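Local coordinates for YceI-like domain protein (Burkholderia cenocepacia BC7, PDB 5IXH) that holds a long polyisoprenoid diphosphate inside its lipocalin-like beta barrel and probably captures antibiotics outside the cell, at residues 93-98 with 108-113. Sequence-based numbering, arbitrary orientation.
Sequences KYNVTG and TVTVPV. With OTP ((2E,6E,10E,14E,18E,22E,26E)-3,7,11,15,19,23,27,31-octamethyldotriaconta-2,6,10,14,18,22,26,30-octaenyl trihydrogen diphosphate), chain C.
V96 laps V113 on the barrel's inner face, methyl CG2 of V96 lying 3.8 Å from CG2 of V113. The two valines lie diagonally across the strand pair, and both reach the polyprenyl tail: CG2 of V96 and CG1 of V113 each lie 3.8 Å from C4 of OTP, close to the tail's hydrocarbon end. V96 has CG1 anti to its backbone N (chi1 180°), which carries that methyl toward C6 of the lipid and leaves CG2 to meet both V113 and C4. V111 sits beside them on the same face, its CG1 tucked 3.4 Å from the carbonyl O of V96. Strands 93-102 and 105-118 form an antiparallel beta hairpin in the wall of the YceI-like, lipocalin-type barrel, whose greasy bore takes the isoprenoid chain. Six backbone hydrogen bonds, two each at Y94–V113, V96–V111 and G98–V109, tie the pair together; the N-H of V96 points almost straight at V111 O (179° at the hydrogen), though tilted out of the carbonyl plane. On the outer face the backbones of T97 and T110 share no hydrogen bond; their hydroxyls bridge the strands instead, OG1 of T97 2.7 Å from OG1 of T110. Toward the start of segment 93-98, K93 runs extended beside P112, its CE 3.6 Å from the proline CB, while N95 brings OD1 to 3.8 Å from that same CB on the proline. Strand 78-90 flanks N95 and T97 through backbone hydrogen bonds, and F156 packs against V111 and V113.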
ATOM      1  N   LYS A  93      -4.998 -10.004 -15.166  1.00 16.72           N
ATOM      2  CA  LYS A  93      -4.493  -8.726 -14.690  1.00 15.19           C
ATOM      3  C   LYS A  93      -5.567  -7.648 -14.835  1.00 13.70           C
ATOM      4  O   LYS A  93      -6.306  -7.638 -15.819  1.00 14.98           O
ATOM      5  CB  LYS A  93      -3.283  -8.320 -15.529  1.00 22.55           C
ATOM      6  CG  LYS A  93      -2.379  -7.335 -14.800  1.00 52.03           C
ATOM      7  CD  LYS A  93      -1.031  -7.148 -15.492  1.00 61.69           C
ATOM      8  CE  LYS A  93      -0.025  -6.499 -14.542  1.00 77.00           C
ATOM      9  NZ  LYS A  93       1.230  -6.044 -15.215  1.00 66.29           N
ATOM     10  N   TYR A  94      -5.626  -6.756 -13.859  1.00 13.75           N
ATOM     11  CA  TYR A  94      -6.629  -5.705 -13.806  1.00 13.91           C
ATOM     12  C   TYR A  94      -5.974  -4.432 -13.347  1.00 16.48           C
ATOM     13  O   TYR A  94      -5.267  -4.434 -12.344  1.00 18.74           O
ATOM     14  CB  TYR A  94      -7.728  -6.075 -12.816  1.00 16.31           C
ATOM     15  CG  TYR A  94      -8.424  -7.317 -13.240  1.00 15.78           C
ATOM     16  CD1 TYR A  94      -7.976  -8.578 -12.866  1.00 18.24           C
ATOM     17  CD2 TYR A  94      -9.502  -7.261 -14.112  1.00 17.51           C
ATOM     18  CE1 TYR A  94      -8.589  -9.695 -13.321  1.00 18.47           C
ATOM     19  CE2 TYR A  94     -10.114  -8.364 -14.554  1.00 20.93           C
ATOM     20  CZ  TYR A  94      -9.667  -9.600 -14.166  1.00 19.12           C
ATOM     21  OH  TYR A  94     -10.289 -10.733 -14.630  1.00 25.60           O
ATOM     22  N   ASN A  95      -6.229  -3.328 -14.028  1.00 12.48           N
ATOM     23  CA  ASN A  95      -5.774  -2.030 -13.560  1.00 12.83           C
ATOM     24  C   ASN A  95      -6.842  -1.457 -12.647  1.00 12.54           C
ATOM     25  O   ASN A  95      -7.974  -1.219 -13.064  1.00 12.90           O
ATOM     26  CB  ASN A  95      -5.476  -1.118 -14.745  1.00 13.19           C
ATOM     27  CG  ASN A  95      -4.210  -1.486 -15.448  1.00 17.20           C
ATOM     28  OD1 ASN A  95      -3.162  -1.672 -14.809  1.00 21.39           O
ATOM     29  ND2 ASN A  95      -4.277  -1.584 -16.763  1.00 21.50           N
ATOM     30  N   VAL A  96      -6.513  -1.307 -11.373  1.00 12.28           N
ATOM     31  CA  VAL A  96      -7.450  -0.866 -10.358  1.00 12.10           C
ATOM     32  C   VAL A  96      -7.109   0.575 -10.047  1.00 11.85           C
ATOM     33  O   VAL A  96      -5.976   0.893  -9.608  1.00 13.42           O
ATOM     34  CB  VAL A  96      -7.367  -1.738  -9.100  1.00 12.65           C
ATOM     35  CG1 VAL A  96      -8.347  -1.257  -8.064  1.00 14.79           C
ATOM     36  CG2 VAL A  96      -7.669  -3.200  -9.447  1.00 13.29           C
ATOM     37  N   THR A  97      -8.078   1.449 -10.238  1.00 11.03           N
ATOM     38  CA  THR A  97      -7.886   2.875 -10.016  1.00 12.39           C
ATOM     39  C   THR A  97      -8.673   3.279  -8.798  1.00 11.23           C
ATOM     40  O   THR A  97      -9.786   2.787  -8.565  1.00 12.75           O
ATOM     41  CB  THR A  97      -8.293   3.668 -11.273  1.00 13.39           C
ATOM     42  OG1 THR A  97      -7.381   3.296 -12.329  1.00 15.94           O
ATOM     43  CG2 THR A  97      -8.209   5.144 -11.084  1.00 14.45           C
ATOM     44  N   GLY A  98      -8.120   4.228  -8.062  1.00 11.11           N
ATOM     45  CA  GLY A  98      -8.829   4.774  -6.911  1.00 12.68           C
ATOM     46  C   GLY A  98      -8.052   5.857  -6.218  1.00 12.54           C
ATOM     47  O   GLY A  98      -7.028   6.340  -6.705  1.00 12.70           O
ATOM     48  N   THR A 108      -5.132  10.274  -7.060  1.00 12.94           N
ATOM     49  CA  THR A 108      -5.680   9.170  -7.817  1.00 11.72           C
ATOM     50  C   THR A 108      -4.510   8.354  -8.349  1.00 10.95           C
ATOM     51  O   THR A 108      -3.572   8.889  -8.933  1.00 11.81           O
ATOM     52  CB  THR A 108      -6.510   9.660  -8.994  1.00 12.99           C
ATOM     53  OG1 THR A 108      -7.595  10.466  -8.515  1.00 15.71           O
ATOM     54  CG2 THR A 108      -7.076   8.522  -9.802  1.00 12.16           C
ATOM     55  N   VAL A 109      -4.586   7.038  -8.118  1.00 10.71           N
ATOM     56  CA  VAL A 109      -3.547   6.092  -8.526  1.00 11.43           C
ATOM     57  C   VAL A 109      -4.169   4.949  -9.286  1.00 10.70           C
ATOM     58  O   VAL A 109      -5.367   4.663  -9.157  1.00 12.20           O
ATOM     59  CB  VAL A 109      -2.760   5.559  -7.318  1.00 11.28           C
ATOM     60  CG1 VAL A 109      -2.099   6.700  -6.552  1.00 12.90           C
ATOM     61  CG2 VAL A 109      -3.655   4.681  -6.427  1.00 13.58           C
ATOM     62  N   THR A 110      -3.351   4.315 -10.116  1.00 11.62           N
ATOM     63  CA  THR A 110      -3.772   3.140 -10.879  1.00 12.10           C
ATOM     64  C   THR A 110      -2.749   2.049 -10.634  1.00 13.73           C
ATOM     65  O   THR A 110      -1.557   2.259 -10.807  1.00 15.66           O
ATOM     66  CB  THR A 110      -3.878   3.426 -12.377  1.00 12.82           C
ATOM     67  OG1 THR A 110      -4.908   4.393 -12.618  1.00 16.37           O
ATOM     68  CG2 THR A 110      -4.207   2.155 -13.166  1.00 16.35           C
ATOM     69  N   VAL A 111      -3.215   0.909 -10.149  1.00 13.45           N
ATOM     70  CA  VAL A 111      -2.314  -0.168  -9.769  1.00 19.70           C
ATOM     71  C   VAL A 111      -2.634  -1.433 -10.529  1.00 14.37           C
ATOM     72  O   VAL A 111      -3.788  -1.865 -10.577  1.00 13.83           O
ATOM     73  CB  VAL A 111      -2.329  -0.415  -8.261  1.00 21.74           C
ATOM     74  CG1 VAL A 111      -3.641  -0.739  -7.774  1.00 18.25           C
ATOM     75  CG2 VAL A 111      -1.332  -1.529  -7.853  1.00 23.43           C
ATOM     76  N   PRO A 112      -1.614  -2.037 -11.130  1.00 17.91           N
ATOM     77  CA  PRO A 112      -1.842  -3.311 -11.795  1.00 17.56           C
ATOM     78  C   PRO A 112      -1.939  -4.429 -10.761  1.00 16.84           C
ATOM     79  O   PRO A 112      -1.048  -4.573  -9.899  1.00 20.96           O
ATOM     80  CB  PRO A 112      -0.606  -3.485 -12.700  1.00 25.74           C
ATOM     81  CG  PRO A 112       0.288  -2.320 -12.425  1.00 37.50           C
ATOM     82  CD  PRO A 112      -0.196  -1.634 -11.192  1.00 24.79           C
ATOM     83  N   VAL A 113      -3.011  -5.201 -10.835  1.00 14.80           N
ATOM     84  CA  VAL A 113      -3.278  -6.266  -9.862  1.00 14.28           C
ATOM     85  C   VAL A 113      -3.504  -7.569 -10.597  1.00 15.42           C
ATOM     86  O   VAL A 113      -4.289  -7.621 -11.552  1.00 16.88           O
ATOM     87  CB  VAL A 113      -4.537  -5.973  -9.049  1.00 14.62           C
ATOM     88  CG1 VAL A 113      -4.829  -7.072  -8.065  1.00 18.62           C
ATOM     89  CG2 VAL A 113      -4.383  -4.631  -8.316  1.00 16.04           C
TER
HETATM   90  O7  OTP C 201      23.193   5.002   6.785  1.00112.42           O
HETATM   91  P2  OTP C 201      21.965   5.875   6.633  1.00111.96           P
HETATM   92  O5  OTP C 201      22.157   7.165   7.400  1.00112.22           O
HETATM   93  O6  OTP C 201      21.735   6.186   5.169  1.00112.37           O
HETATM   94  O4  OTP C 201      20.694   5.113   7.200  1.00109.19           O
HETATM   95  P1  OTP C 201      19.292   5.797   7.505  1.00105.37           P
HETATM   96  O2  OTP C 201      19.310   6.411   8.886  1.00105.08           O
HETATM   97  O3  OTP C 201      18.997   6.865   6.474  1.00106.31           O
HETATM   98  O1  OTP C 201      18.187   4.658   7.453  1.00100.12           O
HETATM   99  C40 OTP C 201      17.035   4.764   6.632  1.00 94.82           C
HETATM  100  C39 OTP C 201      16.125   3.658   7.159  1.00 90.01           C
HETATM  101  C37 OTP C 201      14.910   3.345   6.623  1.00 85.28           C
HETATM  102  C38 OTP C 201      14.164   2.202   7.312  1.00 85.93           C
HETATM  103  C36 OTP C 201      14.284   4.076   5.413  1.00 80.01           C
HETATM  104  C35 OTP C 201      12.825   4.436   5.764  1.00 74.91           C
HETATM  105  C34 OTP C 201      11.918   4.456   4.519  1.00 70.80           C
HETATM  106  C32 OTP C 201      10.554   4.384   4.687  1.00 66.71           C
HETATM  107  C33 OTP C 201       9.930   4.279   6.084  1.00 67.80           C
HETATM  108  C31 OTP C 201       9.629   4.409   3.457  1.00 61.82           C
HETATM  109  C30 OTP C 201       8.513   5.452   3.673  1.00 57.51           C
HETATM  110  C29 OTP C 201       7.205   4.709   3.385  1.00 51.57           C
HETATM  111  C27 OTP C 201       6.280   5.163   2.478  1.00 50.35           C
HETATM  112  C28 OTP C 201       6.417   6.451   1.664  1.00 50.08           C
HETATM  113  C26 OTP C 201       5.044   4.281   2.294  1.00 49.48           C
HETATM  114  C25 OTP C 201       3.759   5.119   2.255  1.00 46.73           C
HETATM  115  C24 OTP C 201       2.746   3.989   2.031  1.00 45.68           C
HETATM  116  C22 OTP C 201       1.741   3.725   2.920  1.00 40.81           C
HETATM  117  C23 OTP C 201       1.503   4.541   4.195  1.00 42.07           C
HETATM  118  C21 OTP C 201       0.817   2.560   2.570  1.00 41.54           C
HETATM  119  C20 OTP C 201      -0.390   3.197   1.881  1.00 40.99           C
HETATM  120  C19 OTP C 201      -1.038   2.075   1.064  1.00 41.30           C
HETATM  121  C17 OTP C 201      -2.394   1.832   1.118  1.00 40.85           C
HETATM  122  C18 OTP C 201      -3.304   2.690   2.001  1.00 37.13           C
HETATM  123  C16 OTP C 201      -3.046   0.712   0.290  1.00 41.02           C
HETATM  124  C15 OTP C 201      -2.015  -0.169  -0.438  1.00 43.53           C
HETATM  125  C14 OTP C 201      -2.765  -0.984  -1.504  1.00 44.14           C
HETATM  126  C12 OTP C 201      -3.042  -0.431  -2.735  1.00 43.49           C
HETATM  127  C13 OTP C 201      -2.613   0.986  -3.131  1.00 44.29           C
HETATM  128  C11 OTP C 201      -3.795  -1.241  -3.801  1.00 44.97           C
HETATM  129  C10 OTP C 201      -4.695  -2.320  -3.186  1.00 44.86           C
HETATM  130  C9  OTP C 201      -5.582  -2.782  -4.352  1.00 46.35           C
HETATM  131  C7  OTP C 201      -6.696  -3.553  -4.143  1.00 46.40           C
HETATM  132  C8  OTP C 201      -7.100  -3.986  -2.733  1.00 44.76           C
HETATM  133  C6  OTP C 201      -7.524  -3.954  -5.379  1.00 45.96           C
HETATM  134  C5  OTP C 201      -7.900  -5.436  -5.319  1.00 46.77           C
HETATM  135  C4  OTP C 201      -8.178  -5.832  -6.781  1.00 46.65           C
HETATM  136  C2  OTP C 201      -9.430  -6.062  -7.304  1.00 44.69           C
HETATM  137  C3  OTP C 201      -9.509  -6.445  -8.782  1.00 45.56           C
HETATM  138  C1  OTP C 201     -10.719  -5.957  -6.485  1.00 44.53           C